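Local structure of Tetur07g02040 (Tetranychus urticae, 6BDJ) at residues V40-Y45 and A159-I164; V57-G62 and D114-L119; I63-T68 and F133-P138; K84-Q89 and R151-G156. The protein binds ferric iron and probably cleaves catechol-type aromatic rings between their two hydroxyl-bearing carbons, as an intradiol dioxygenase that uses molecular oxygen. All coordinates share one frame; numbering follows the deposited sequence.

Contact 1 (V40-Y45 and A159-I164); sequences VGEGPY and AHIGQI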
loop_
_atom_site.group_PDB
_atom_site.type_symbol
_atom_site.label_atom_id
_atom_site.label_comp_id
_atom_site.label_asym_id
_atom_site.label_seq_id
_atom_site.Cartn_x
_atom_site.Cartn_y
_atom_site.Cartn_z
ATOM N N VAL A 40 9.900 -2.434 -3.312
ATOM C CA VAL A 40 10.220 -2.294 -1.882
ATOM C C VAL A 40 9.781 -3.602 -1.249
ATOM O O VAL A 40 8.771 -4.194 -1.674
ATOM C CB VAL A 40 9.413 -1.143 -1.230
ATOM C CG1 VAL A 40 9.870 -0.932 0.204
ATOM C CG2 VAL A 40 9.588 0.164 -1.992
ATOM N N GLY A 41 10.487 -4.018 -0.201
ATOM C CA GLY A 41 10.214 -5.297 0.460
ATOM C C GLY A 41 8.743 -5.416 0.910
ATOM O O GLY A 41 8.108 -4.442 1.289
ATOM N N GLU A 42 8.226 -6.628 0.838
ATOM C CA GLU A 42 6.834 -6.926 1.173
ATOM C C GLU A 42 6.510 -6.690 2.639
ATOM O O GLU A 42 5.357 -6.386 2.998
ATOM C CB GLU A 42 6.583 -8.392 0.870
ATOM C CG GLU A 42 5.149 -8.832 0.977
ATOM C CD GLU A 42 4.990 -10.211 0.386
ATOM O OE1 GLU A 42 5.240 -11.219 1.113
ATOM O OE2 GLU A 42 4.637 -10.272 -0.820
ATOM N N GLY A 43 7.523 -6.879 3.477
ATOM C CA GLY A 43 7.322 -7.029 4.906
ATOM C C GLY A 43 6.592 -8.324 5.221
ATOM O O GLY A 43 6.319 -9.117 4.320
ATOM N N PRO A 44 6.265 -8.538 6.496
ATOM C CA PRO A 44 5.751 -9.820 6.974
ATOM C C PRO A 44 4.253 -10.046 6.929
ATOM O O PRO A 44 3.808 -11.135 7.278
ATOM C CB PRO A 44 6.212 -9.850 8.447
ATOM C CG PRO A 44 6.651 -8.452 8.791
ATOM C CD PRO A 44 6.423 -7.578 7.597
ATOM N N TYR A 45 3.467 -9.051 6.532
ATOM C CA TYR A 45 2.022 -9.137 6.727
ATOM C C TYR A 45 1.161 -9.297 5.492
ATOM O O TYR A 45 -0.072 -9.101 5.577
ATOM C CB TYR A 45 1.540 -7.961 7.574
ATOM C CG TYR A 45 2.301 -7.827 8.887
ATOM C CD1 TYR A 45 2.470 -8.917 9.742
ATOM C CD2 TYR A 45 2.873 -6.620 9.251
ATOM C CE1 TYR A 45 3.143 -8.789 10.945
ATOM C CE2 TYR A 45 3.570 -6.473 10.455
ATOM C CZ TYR A 45 3.695 -7.560 11.302
ATOM O OH TYR A 45 4.378 -7.410 12.481
ATOM N N ALA A 159 4.608 -9.671 -10.242
ATOM C CA ALA A 159 5.331 -8.772 -11.104
ATOM C C ALA A 159 6.043 -7.642 -10.371
ATOM O O ALA A 159 7.087 -7.159 -10.837
ATOM C CB ALA A 159 4.389 -8.227 -12.160
ATOM N N HIS A 160 5.476 -7.209 -9.243
ATOM C CA HIS A 160 5.951 -6.011 -8.561
ATOM C C HIS A 160 5.383 -5.909 -7.169
ATOM O O HIS A 160 4.190 -6.103 -6.973
ATOM C CB HIS A 160 5.574 -4.756 -9.363
ATOM C CG HIS A 160 6.341 -3.531 -8.971
ATOM N ND1 HIS A 160 7.368 -3.022 -9.734
ATOM C CD2 HIS A 160 6.228 -2.712 -7.898
ATOM C CE1 HIS A 160 7.856 -1.939 -9.147
ATOM N NE2 HIS A 160 7.173 -1.723 -8.037
ATOM N N ILE A 161 6.235 -5.607 -6.207
ATOM C CA ILE A 161 5.867 -5.410 -4.818
ATOM C C ILE A 161 6.457 -4.076 -4.405
ATOM O O ILE A 161 7.631 -3.773 -4.691
ATOM C CB ILE A 161 6.454 -6.496 -3.900
ATOM C CG1 ILE A 161 5.853 -7.855 -4.223
ATOM C CG2 ILE A 161 6.228 -6.141 -2.415
ATOM C CD1 ILE A 161 6.571 -9.026 -3.569
ATOM N N GLY A 162 5.677 -3.281 -3.712
ATOM C CA GLY A 162 6.154 -1.983 -3.275
ATOM C C GLY A 162 5.415 -1.435 -2.091
ATOM O O GLY A 162 4.689 -2.160 -1.380
ATOM N N GLN A 163 5.697 -0.161 -1.851
ATOM C CA GLN A 163 5.127 0.589 -0.760
ATOM C C GLN A 163 4.833 1.989 -1.232
ATOM O O GLN A 163 5.609 2.576 -1.966
ATOM C CB GLN A 163 6.077 0.610 0.426
ATOM C CG GLN A 163 6.165 -0.746 1.108
ATOM C CD GLN A 163 7.012 -0.758 2.368
ATOM O OE1 GLN A 163 7.189 0.276 3.029
ATOM N NE2 GLN A 163 7.527 -1.934 2.715
ATOM N N ILE A 164 3.693 2.500 -0.784
ATOM C CA ILE A 164 3.216 3.833 -1.087
ATOM C C ILE A 164 3.533 4.711 0.119
ATOM O O ILE A 164 3.183 4.380 1.252
ATOM C CB ILE A 164 1.703 3.813 -1.335
ATOM C CG1 ILE A 164 1.359 2.818 -2.446
ATOM C CG2 ILE A 164 1.201 5.206 -1.682
ATOM C CD1 ILE A 164 -0.107 2.503 -2.604
HETATM O O HOH W 1 5.394 -4.152 0.204
#

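Contact 2 (V57-G62 and D114-L119); sequences VEDRIG and DPRRFL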
loop_
_atom_site.group_PDB
_atom_site.type_symbol
_atom_site.label_atom_id
_atom_site.label_comp_id
_atom_site.label_asym_id
_atom_site.label_seq_id
_atom_site.Cartn_x
_atom_site.Cartn_y
_atom_site.Cartn_z
ATOM N N VAL A 57 -12.447 -0.697 4.249
ATOM C CA VAL A 57 -12.442 -0.064 5.579
ATOM C C VAL A 57 -12.983 -0.966 6.673
ATOM O O VAL A 57 -12.411 -1.011 7.751
ATOM C CB VAL A 57 -13.217 1.267 5.552
ATOM C CG1 VAL A 57 -13.303 1.910 6.942
ATOM C CG2 VAL A 57 -12.532 2.248 4.601
ATOM N N GLU A 58 -14.099 -1.644 6.406
ATOM C CA GLU A 58 -14.796 -2.464 7.390
ATOM C C GLU A 58 -15.161 -1.563 8.569
ATOM O O GLU A 58 -15.767 -0.536 8.350
ATOM C CB GLU A 58 -14.000 -3.730 7.763
ATOM C CG GLU A 58 -13.743 -4.629 6.567
ATOM C CD GLU A 58 -13.241 -6.025 6.912
ATOM O OE1 GLU A 58 -13.089 -6.405 8.078
ATOM O OE2 GLU A 58 -12.900 -6.740 5.973
ATOM N N ASP A 59 -14.737 -1.916 9.780
ATOM C CA ASP A 59 -15.048 -1.192 11.009
ATOM C C ASP A 59 -13.962 -0.207 11.440
ATOM O O ASP A 59 -14.076 0.385 12.503
ATOM C CB ASP A 59 -15.268 -2.191 12.168
ATOM C CG ASP A 59 -14.074 -3.104 12.392
ATOM O OD1 ASP A 59 -13.195 -3.155 11.507
ATOM O OD2 ASP A 59 -14.009 -3.817 13.417
ATOM N N ARG A 60 -12.925 -0.006 10.630
ATOM C CA ARG A 60 -11.821 0.819 11.050
ATOM C C ARG A 60 -12.190 2.291 11.002
ATOM O O ARG A 60 -12.989 2.721 10.180
ATOM C CB ARG A 60 -10.609 0.574 10.172
ATOM C CG ARG A 60 -10.081 -0.846 10.257
ATOM C CD ARG A 60 -9.613 -1.198 11.647
ATOM N NE ARG A 60 -10.548 -2.059 12.383
ATOM C CZ ARG A 60 -10.343 -2.557 13.612
ATOM N NH1 ARG A 60 -9.260 -2.247 14.300
ATOM N NH2 ARG A 60 -11.262 -3.337 14.183
ATOM N N ILE A 61 -11.575 3.049 11.893
ATOM C CA ILE A 61 -11.867 4.466 12.057
ATOM C C ILE A 61 -10.655 5.244 11.577
ATOM O O ILE A 61 -9.528 4.858 11.841
ATOM C CB ILE A 61 -12.213 4.802 13.532
ATOM C CG1 ILE A 61 -12.381 6.304 13.771
ATOM C CG2 ILE A 61 -11.200 4.221 14.512
ATOM C CD1 ILE A 61 -13.507 6.934 12.982
ATOM N N GLY A 62 -10.898 6.341 10.871
ATOM C CA GLY A 62 -9.828 7.232 10.454
ATOM C C GLY A 62 -10.352 8.225 9.447
ATOM O O GLY A 62 -11.557 8.529 9.449
ATOM N N ASP A 114 -5.789 -14.373 13.588
ATOM C CA ASP A 114 -7.180 -13.951 13.544
ATOM C C ASP A 114 -7.747 -13.929 12.102
ATOM O O ASP A 114 -6.994 -13.799 11.141
ATOM C CB ASP A 114 -7.319 -12.606 14.267
ATOM C CG ASP A 114 -6.692 -11.473 13.527
ATOM O OD1 ASP A 114 -7.349 -10.960 12.601
ATOM O OD2 ASP A 114 -5.546 -11.074 13.891
ATOM N N PRO A 115 -9.072 -14.061 11.954
ATOM C CA PRO A 115 -9.658 -14.069 10.621
ATOM C C PRO A 115 -10.004 -12.695 10.065
ATOM O O PRO A 115 -10.579 -12.620 9.009
ATOM C CB PRO A 115 -10.976 -14.854 10.835
ATOM C CG PRO A 115 -11.378 -14.493 12.232
ATOM C CD PRO A 115 -10.075 -14.384 12.993
ATOM N N ARG A 116 -9.730 -11.618 10.777
ATOM C CA ARG A 116 -10.030 -10.285 10.261
ATOM C C ARG A 116 -9.150 -9.940 9.055
ATOM O O ARG A 116 -8.001 -10.319 8.983
ATOM C CB ARG A 116 -9.848 -9.208 11.332
ATOM C CG ARG A 116 -10.792 -9.316 12.554
ATOM C CD ARG A 116 -12.255 -9.243 12.148
ATOM N NE ARG A 116 -12.609 -8.082 11.310
ATOM C CZ ARG A 116 -12.919 -6.861 11.728
ATOM N NH1 ARG A 116 -13.266 -5.925 10.828
ATOM N NH2 ARG A 116 -12.845 -6.545 13.016
ATOM N N ARG A 117 -9.723 -9.194 8.136
ATOM C CA ARG A 117 -9.131 -8.798 6.911
ATOM C C ARG A 117 -9.415 -7.354 6.572
ATOM O O ARG A 117 -9.309 -6.951 5.413
ATOM C CB ARG A 117 -9.610 -9.705 5.789
ATOM C CG ARG A 117 -9.264 -11.189 5.995
ATOM C CD ARG A 117 -7.755 -11.410 5.946
ATOM N NE ARG A 117 -7.480 -12.841 6.073
ATOM C CZ ARG A 117 -7.199 -13.466 7.207
ATOM N NH1 ARG A 117 -7.163 -12.807 8.373
ATOM N NH2 ARG A 117 -6.986 -14.770 7.189
ATOM N N PHE A 118 -9.715 -6.541 7.576
ATOM C CA PHE A 118 -9.882 -5.136 7.332
ATOM C C PHE A 118 -8.601 -4.566 6.725
ATOM O O PHE A 118 -7.483 -5.060 6.976
ATOM C CB PHE A 118 -10.255 -4.347 8.612
ATOM C CG PHE A 118 -9.252 -4.455 9.753
ATOM C CD1 PHE A 118 -8.021 -3.811 9.707
ATOM C CD2 PHE A 118 -9.565 -5.165 10.898
ATOM C CE1 PHE A 118 -7.115 -3.915 10.754
ATOM C CE2 PHE A 118 -8.672 -5.272 11.959
ATOM C CZ PHE A 118 -7.448 -4.640 11.885
ATOM N N LEU A 119 -8.817 -3.517 5.943
ATOM C CA LEU A 119 -7.774 -2.780 5.292
ATOM C C LEU A 119 -6.884 -3.639 4.388
ATOM O O LEU A 119 -5.672 -3.387 4.238
ATOM C CB LEU A 119 -6.979 -1.983 6.330
ATOM C CG LEU A 119 -7.804 -0.894 7.053
ATOM C CD1 LEU A 119 -7.019 -0.237 8.177
ATOM C CD2 LEU A 119 -8.346 0.187 6.133
HETATM O O HOH W 2 -12.588 -8.878 8.478
#

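Contact 3 (I63-T68 and F133-P138); sequences IRLNVT and FETLFP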
loop_
_atom_site.group_PDB
_atom_site.type_symbol
_atom_site.label_atom_id
_atom_site.label_comp_id
_atom_site.label_asym_id
_atom_site.label_seq_id
_atom_site.Cartn_x
_atom_site.Cartn_y
_atom_site.Cartn_z
ATOM N N ILE A 63 -9.457 8.727 8.601
ATOM C CA ILE A 63 -9.835 9.713 7.604
ATOM C C ILE A 63 -9.859 9.019 6.259
ATOM O O ILE A 63 -8.897 8.373 5.857
ATOM C CB ILE A 63 -8.919 10.951 7.608
ATOM C CG1 ILE A 63 -9.170 11.732 8.911
ATOM C CG2 ILE A 63 -9.228 11.842 6.406
ATOM C CD1 ILE A 63 -8.189 12.840 9.240
ATOM N N ARG A 64 -10.971 9.185 5.563
ATOM C CA ARG A 64 -11.202 8.509 4.310
ATOM C C ARG A 64 -10.202 8.946 3.248
ATOM O O ARG A 64 -9.945 10.144 3.099
ATOM C CB ARG A 64 -12.645 8.738 3.862
ATOM C CG ARG A 64 -13.613 7.789 4.562
ATOM C CD ARG A 64 -13.597 6.407 3.915
ATOM N NE ARG A 64 -14.100 6.513 2.540
ATOM C CZ ARG A 64 -13.393 6.427 1.405
ATOM N NH1 ARG A 64 -14.024 6.607 0.251
ATOM N NH2 ARG A 64 -12.084 6.157 1.382
ATOM N N LEU A 65 -9.607 7.956 2.572
ATOM C CA LEU A 65 -8.662 8.177 1.494
ATOM C C LEU A 65 -9.022 7.262 0.350
ATOM O O LEU A 65 -9.108 6.062 0.539
ATOM C CB LEU A 65 -7.256 7.835 1.955
ATOM C CG LEU A 65 -6.120 7.790 0.929
ATOM C CD1 LEU A 65 -6.023 9.081 0.133
ATOM C CD2 LEU A 65 -4.790 7.544 1.642
ATOM N N ASN A 66 -9.234 7.833 -0.828
ATOM C CA ASN A 66 -9.361 7.073 -2.069
ATOM C C ASN A 66 -8.014 6.986 -2.774
ATOM O O ASN A 66 -7.422 8.006 -3.143
ATOM C CB ASN A 66 -10.367 7.734 -3.004
ATOM C CG ASN A 66 -11.793 7.654 -2.487
ATOM O OD1 ASN A 66 -12.143 6.798 -1.681
ATOM N ND2 ASN A 66 -12.629 8.564 -2.957
ATOM N N VAL A 67 -7.555 5.763 -2.988
ATOM C CA VAL A 67 -6.268 5.493 -3.599
ATOM C C VAL A 67 -6.506 5.013 -5.028
ATOM O O VAL A 67 -7.084 3.953 -5.226
ATOM C CB VAL A 67 -5.520 4.411 -2.789
ATOM C CG1 VAL A 67 -4.269 3.922 -3.524
ATOM C CG2 VAL A 67 -5.131 4.937 -1.412
ATOM N N THR A 68 -6.066 5.799 -6.012
ATOM C CA THR A 68 -6.158 5.414 -7.416
ATOM C C THR A 68 -4.742 5.140 -7.889
ATOM O O THR A 68 -3.857 5.985 -7.736
ATOM C CB THR A 68 -6.805 6.524 -8.262
ATOM O OG1 THR A 68 -8.143 6.752 -7.800
ATOM C CG2 THR A 68 -6.851 6.165 -9.751
ATOM N N PHE A 133 -9.202 2.179 -4.702
ATOM C CA PHE A 133 -9.583 1.623 -3.424
ATOM C C PHE A 133 -10.124 2.737 -2.528
ATOM O O PHE A 133 -9.614 3.847 -2.541
ATOM C CB PHE A 133 -8.372 1.011 -2.740
ATOM C CG PHE A 133 -7.834 -0.204 -3.412
ATOM C CD1 PHE A 133 -8.338 -1.440 -3.110
ATOM C CD2 PHE A 133 -6.766 -0.112 -4.289
ATOM C CE1 PHE A 133 -7.824 -2.574 -3.702
ATOM C CE2 PHE A 133 -6.242 -1.242 -4.896
ATOM C CZ PHE A 133 -6.777 -2.474 -4.608
ATOM N N GLU A 134 -11.135 2.414 -1.733
ATOM C CA GLU A 134 -11.658 3.318 -0.701
ATOM C C GLU A 134 -11.102 2.810 0.602
ATOM O O GLU A 134 -11.471 1.730 1.053
ATOM C CB GLU A 134 -13.185 3.305 -0.672
ATOM C CG GLU A 134 -13.798 3.716 -2.005
ATOM C CD GLU A 134 -15.314 3.826 -1.966
ATOM O OE1 GLU A 134 -15.957 3.218 -1.090
ATOM O OE2 GLU A 134 -15.858 4.574 -2.797
ATOM N N THR A 135 -10.174 3.568 1.171
ATOM C CA THR A 135 -9.451 3.135 2.339
ATOM C C THR A 135 -9.377 4.262 3.329
ATOM O O THR A 135 -10.190 5.184 3.291
ATOM C CB THR A 135 -8.074 2.557 1.958
ATOM O OG1 THR A 135 -7.444 2.012 3.115
ATOM C CG2 THR A 135 -7.168 3.568 1.292
ATOM N N LEU A 136 -8.470 4.149 4.287
ATOM C CA LEU A 136 -8.225 5.222 5.226
ATOM C C LEU A 136 -6.770 5.619 5.110
ATOM O O LEU A 136 -5.933 4.820 4.694
ATOM C CB LEU A 136 -8.511 4.741 6.650
ATOM C CG LEU A 136 -9.919 4.204 6.967
ATOM C CD1 LEU A 136 -9.929 3.686 8.398
ATOM C CD2 LEU A 136 -11.001 5.261 6.771
ATOM N N PHE A 137 -6.456 6.837 5.518
ATOM C CA PHE A 137 -5.066 7.176 5.743
ATOM C C PHE A 137 -4.481 6.180 6.786
ATOM O O PHE A 137 -5.085 5.956 7.827
ATOM C CB PHE A 137 -4.914 8.626 6.173
ATOM C CG PHE A 137 -3.494 9.091 6.145
ATOM C CD1 PHE A 137 -2.659 8.833 7.221
ATOM C CD2 PHE A 137 -2.971 9.735 5.028
ATOM C CE1 PHE A 137 -1.330 9.218 7.200
ATOM C CE2 PHE A 137 -1.636 10.117 4.994
ATOM C CZ PHE A 137 -0.812 9.847 6.073
ATOM N N PRO A 138 -3.328 5.550 6.479
ATOM C CA PRO A 138 -2.790 4.507 7.339
ATOM C C PRO A 138 -2.216 5.059 8.618
ATOM O O PRO A 138 -1.713 6.188 8.637
ATOM C CB PRO A 138 -1.687 3.883 6.491
ATOM C CG PRO A 138 -1.192 5.011 5.675
ATOM C CD PRO A 138 -2.457 5.778 5.321
#

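Contact 4 (K84-Q89 and R151-G156); sequences KVYIWQ and RIHANG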
loop_
_atom_site.group_PDB
_atom_site.type_symbol
_atom_site.label_atom_id
_atom_site.label_comp_id
_atom_site.label_asym_id
_atom_site.label_seq_id
_atom_site.Cartn_x
_atom_site.Cartn_y
_atom_site.Cartn_z
ATOM N N LYS A 84 -3.941 -8.039 -11.204
ATOM C CA LYS A 84 -4.496 -8.027 -9.855
ATOM C C LYS A 84 -3.617 -7.152 -8.982
ATOM O O LYS A 84 -2.421 -7.415 -8.856
ATOM C CB LYS A 84 -4.571 -9.437 -9.260
ATOM C CG LYS A 84 -5.876 -10.156 -9.581
ATOM C CD LYS A 84 -5.745 -11.672 -9.461
ATOM C CE LYS A 84 -5.539 -12.104 -8.020
ATOM N NZ LYS A 84 -5.880 -13.541 -7.843
ATOM N N VAL A 85 -4.206 -6.111 -8.392
ATOM C CA VAL A 85 -3.483 -5.259 -7.434
ATOM C C VAL A 85 -4.005 -5.530 -6.042
ATOM O O VAL A 85 -5.197 -5.366 -5.797
ATOM C CB VAL A 85 -3.717 -3.783 -7.712
ATOM C CG1 VAL A 85 -2.932 -2.922 -6.722
ATOM C CG2 VAL A 85 -3.351 -3.455 -9.154
ATOM N N TYR A 86 -3.105 -5.937 -5.156
ATOM C CA TYR A 86 -3.392 -6.047 -3.756
ATOM C C TYR A 86 -2.847 -4.866 -2.983
ATOM O O TYR A 86 -1.716 -4.464 -3.193
ATOM C CB TYR A 86 -2.706 -7.267 -3.175
ATOM C CG TYR A 86 -3.073 -8.604 -3.754
ATOM C CD1 TYR A 86 -2.594 -8.986 -5.008
ATOM C CD2 TYR A 86 -3.866 -9.519 -3.046
ATOM C CE1 TYR A 86 -2.885 -10.223 -5.546
ATOM C CE2 TYR A 86 -4.173 -10.771 -3.588
ATOM C CZ TYR A 86 -3.662 -11.113 -4.840
ATOM O OH TYR A 86 -3.892 -12.343 -5.416
ATOM N N ILE A 87 -3.616 -4.325 -2.052
ATOM C CA ILE A 87 -3.056 -3.449 -1.028
ATOM C C ILE A 87 -3.360 -3.968 0.353
ATOM O O ILE A 87 -4.309 -4.722 0.563
ATOM C CB ILE A 87 -3.502 -1.986 -1.177
ATOM C CG1 ILE A 87 -5.018 -1.827 -1.027
ATOM C CG2 ILE A 87 -3.116 -1.475 -2.566
ATOM C CD1 ILE A 87 -5.410 -0.362 -0.923
ATOM N N TRP A 88 -2.494 -3.596 1.282
ATOM C CA TRP A 88 -2.721 -3.831 2.686
ATOM C C TRP A 88 -1.977 -2.800 3.486
ATOM O O TRP A 88 -0.929 -2.268 3.067
ATOM C CB TRP A 88 -2.363 -5.266 3.126
ATOM C CG TRP A 88 -0.857 -5.648 3.079
ATOM C CD1 TRP A 88 -0.013 -5.899 4.148
ATOM C CD2 TRP A 88 -0.085 -5.897 1.911
ATOM N NE1 TRP A 88 1.228 -6.274 3.702
ATOM C CE2 TRP A 88 1.225 -6.266 2.336
ATOM C CE3 TRP A 88 -0.351 -5.818 0.546
ATOM C CZ2 TRP A 88 2.253 -6.568 1.431
ATOM C CZ3 TRP A 88 0.674 -6.129 -0.352
ATOM C CH2 TRP A 88 1.953 -6.498 0.097
ATOM N N GLN A 89 -2.558 -2.475 4.634
ATOM C CA GLN A 89 -2.065 -1.368 5.438
ATOM C C GLN A 89 -2.531 -1.545 6.889
ATOM O O GLN A 89 -3.511 -2.226 7.163
ATOM C CB GLN A 89 -2.588 -0.056 4.875
ATOM C CG GLN A 89 -4.085 0.123 5.063
ATOM C CD GLN A 89 -4.632 1.403 4.470
ATOM O OE1 GLN A 89 -4.774 1.530 3.263
ATOM N NE2 GLN A 89 -4.995 2.336 5.330
ATOM N N ARG A 151 1.042 -5.118 -3.969
ATOM C CA ARG A 151 1.644 -6.213 -4.682
ATOM C C ARG A 151 0.800 -6.489 -5.902
ATOM O O ARG A 151 -0.431 -6.494 -5.820
ATOM C CB ARG A 151 1.707 -7.430 -3.772
ATOM C CG ARG A 151 1.948 -8.751 -4.459
ATOM C CD ARG A 151 2.448 -9.772 -3.437
ATOM N NE ARG A 151 2.279 -11.121 -3.933
ATOM C CZ ARG A 151 2.819 -12.241 -3.444
ATOM N NH1 ARG A 151 3.662 -12.242 -2.412
ATOM N NH2 ARG A 151 2.514 -13.406 -4.030
ATOM N N ILE A 152 1.454 -6.691 -7.040
ATOM C CA ILE A 152 0.775 -6.823 -8.338
ATOM C C ILE A 152 1.078 -8.149 -8.995
ATOM O O ILE A 152 2.241 -8.502 -9.193
ATOM C CB ILE A 152 1.165 -5.702 -9.303
ATOM C CG1 ILE A 152 0.898 -4.360 -8.620
ATOM C CG2 ILE A 152 0.363 -5.812 -10.598
ATOM C CD1 ILE A 152 1.524 -3.175 -9.301
ATOM N N HIS A 153 0.019 -8.859 -9.376
ATOM C CA HIS A 153 0.151 -10.086 -10.140
ATOM C C HIS A 153 -0.304 -9.805 -11.543
ATOM O O HIS A 153 -1.359 -9.194 -11.737
ATOM C CB HIS A 153 -0.688 -11.216 -9.571
ATOM C CG HIS A 153 -0.326 -11.604 -8.173
ATOM N ND1 HIS A 153 -0.931 -12.657 -7.521
ATOM C CD2 HIS A 153 0.597 -11.105 -7.313
ATOM C CE1 HIS A 153 -0.405 -12.790 -6.319
ATOM N NE2 HIS A 153 0.520 -11.855 -6.163
ATOM N N ALA A 154 0.506 -10.219 -12.514
ATOM C CA ALA A 154 0.127 -10.203 -13.933
ATOM C C ALA A 154 0.637 -11.484 -14.530
ATOM O O ALA A 154 1.738 -11.912 -14.190
ATOM C CB ALA A 154 0.730 -9.016 -14.666
ATOM N N ASN A 155 -0.181 -12.117 -15.370
ATOM C CA ASN A 155 0.197 -13.378 -16.074
ATOM C C ASN A 155 0.550 -14.505 -15.089
ATOM O O ASN A 155 1.439 -15.322 -15.362
ATOM C CB ASN A 155 1.388 -13.182 -17.070
ATOM C CG ASN A 155 1.343 -11.871 -17.820
ATOM O OD1 ASN A 155 2.365 -11.209 -17.950
ATOM N ND2 ASN A 155 0.166 -11.483 -18.312
ATOM N N GLY A 156 -0.103 -14.537 -13.924
ATOM C CA GLY A 156 0.266 -15.451 -12.842
ATOM C C GLY A 156 1.689 -15.328 -12.284
ATOM O O GLY A 156 2.213 -16.293 -11.723
#

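Contact 1 (V40-Y45 and A159-I164)
The carbonyl oxygen of Gly41 is gripped twice. Gln163 NE2 donates to Gly41 O at 2.9 Å, with an N-H...O angle of 147°. The amide nitrogen lies in the carbonyl plane of Gly41, and the oxygen lies close to the amide plane of Gln163. A water donates to the same Gly41 O and also to Gly162 O, at 2.6 Å from the latter, so it bridges loop and strand. One backbone bond adds to this: Val40 N donates to Ile161 O at 3.0 Å.

The Gln163 chain runs out extended beyond CG (chi2 -175°) and crosses Val40 at about a right angle. Val40 CG1 packs against the amide, 3.6 Å from Gln163 CD. Ile161 CG2 approaches the loop backbone, 3.3 Å from Val40 O. Its CD1 tip touches the carboxylate of Glu42, with 3.6 Å between Ile161 CD1 and Glu42 OE2. That carboxylate is held from outside the pair, by a salt bridge to Arg151 and by the backbone N of Trp236.

Gln163 OE1 accepts from Arg144, so both ends of the amide are bonded and its rotation is fixed. The same side chain touches His149, an iron ligand, and lies about 6 Å from the iron at the nearest atoms. The arrangement is that of a second shell beside the ferric site of an intradiol dioxygenase.

Contact 2 (V57-G62 and D114-L119)
Arg116 meets Asp59 end-on in the salt bridges of this contact, with NH1 to Asp59 OD1 at 2.9 Å and NH2 to Asp59 OD2 at 3.0 Å. Arg116 NH1 also donates to Glu58 OE1 at 2.8 Å, nearly straight at 171°. Arg60 holds Asp59 side-on, its NE bonding to Asp59 OD1 and its NH2 to Asp59 OD2. The two arginines reach the carboxylate from opposite faces of its plane. Their own positive charges are thus probably offset by the shared aspartate.

The aromatic contact is a stack. The Arg60 guanidinium lies flat on Phe118, planes 4° apart and centres 4.0 Å apart, a cation-pi pair. Arg60 CD adds a CH-pi contact over the same ring.

Apolar contact comes from Leu119, whose CD1 lies 3.8 Å from Arg60 CG. A water joins Glu58 OE1 to Arg116 NE and Arg117 N. Outside the pair, Arg60 NH1 bridges to Asp91.

Glu58, Asp59, Arg60 and Arg116 form a salt-bridge network that ties the type II' beta turn Val57-Arg60 to the loop before strand 120-124.

Contact 3 (I63-T68 and F133-P138)
An antiparallel strand pair at the edge of the sheet joins residues 64-68 to 133-136. Leu65 and Thr135 form one hydrogen-bonded pair, and Val67 and Phe133 form the next. Past the strand end, Phe137 N donates to Ile63 O at 2.9 Å.

Thr135 O takes a second donor besides Leu65 N. Arg64 NH2 reaches it at 2.9 Å, in the carbonyl plane and on a lone pair. The Arg64 chain folds back at chi2 (-80°) and chi3 (-65°) to bring the guanidinium there. Its NH1 donates to Asn66 OD1 at 2.7 Å, so two bonds at its edge fix the flat group. Glu134 CB lies over one face, 3.5 Å from Arg64 NH1. Asn66 and Glu134 run side by side on this surface.

On the other surface Val67 CG2 packs against Thr135 CG2 at 3.7 Å. Thr135 OG1 bonds to Gln89, and Phe133 packs on strand 84-88. Strand 130-136 is outermost in the sheet. Strand 64-73 lies between it and strand 218-226, and Leu65 also touches Phe166 of strand 157-166.

Contact 4 (K84-Q89 and R151-G156)
The imidazole of His153 has Tyr86 over one face, with Tyr86 CE1 3.7 Å from His153 CE1. The tyrosine presents its edge, in an edge-to-face pair with centroids 4.8 Å apart and planes at 50°. At the edge of the imidazole sits Arg151, whose NE donates to His153 NE2 at 2.9 Å. That bond lies within 1° of both the ring plane and the guanidinium plane, and it should favour a proton-free NE2. Arg151 gets there with a chain extended from CG to NE, its CG turned opposite the backbone N (chi1 164°). Its NH1 bridges to Glu42.

The backbone N of Arg151 lies at the ring edge of Trp88, 3.8 Å from Trp88 CZ3. Arg151 CB packs beside the same ring.

The backbones pair antiparallel. Tyr86 N donates to Arg151 O at 2.8 Å, and His153 N donates to Lys84 O at 2.9 Å. Val85 and Ile152 share the opposite surface of the sheet, Val85 CG2 lying 4.4 Å from Ile152 CG1. Lys84 NZ reaches Asp50 in a salt bridge.

Trp88, at the end of the antiparallel pair, stacks on the iron ligand His149 and so lies in the second shell of the ferric site.

Contacts 1, 3 and 4 are mainly buried, while contact 2 lies farther out and is partly exposed. Contacts 3 and 4 are antiparallel strand pairs of one sheet. Contact 1 sets a loop on strand 157-166, the neighbour of strand 148-154 in contact 4. Glu42 and Arg151 join contacts 1 and 4 by a salt bridge. Gln89 links contact 4 to contact 3 through Thr135 and Leu136, and its backbone meets Leu119 of contact 2. Chemistry follows place. The outer turn uses clustered charges, the strand pairs rely mainly on backbone bonds, and the loop adds an amide and a water to one backbone bond. Contacts 1 and 4 lie near the iron.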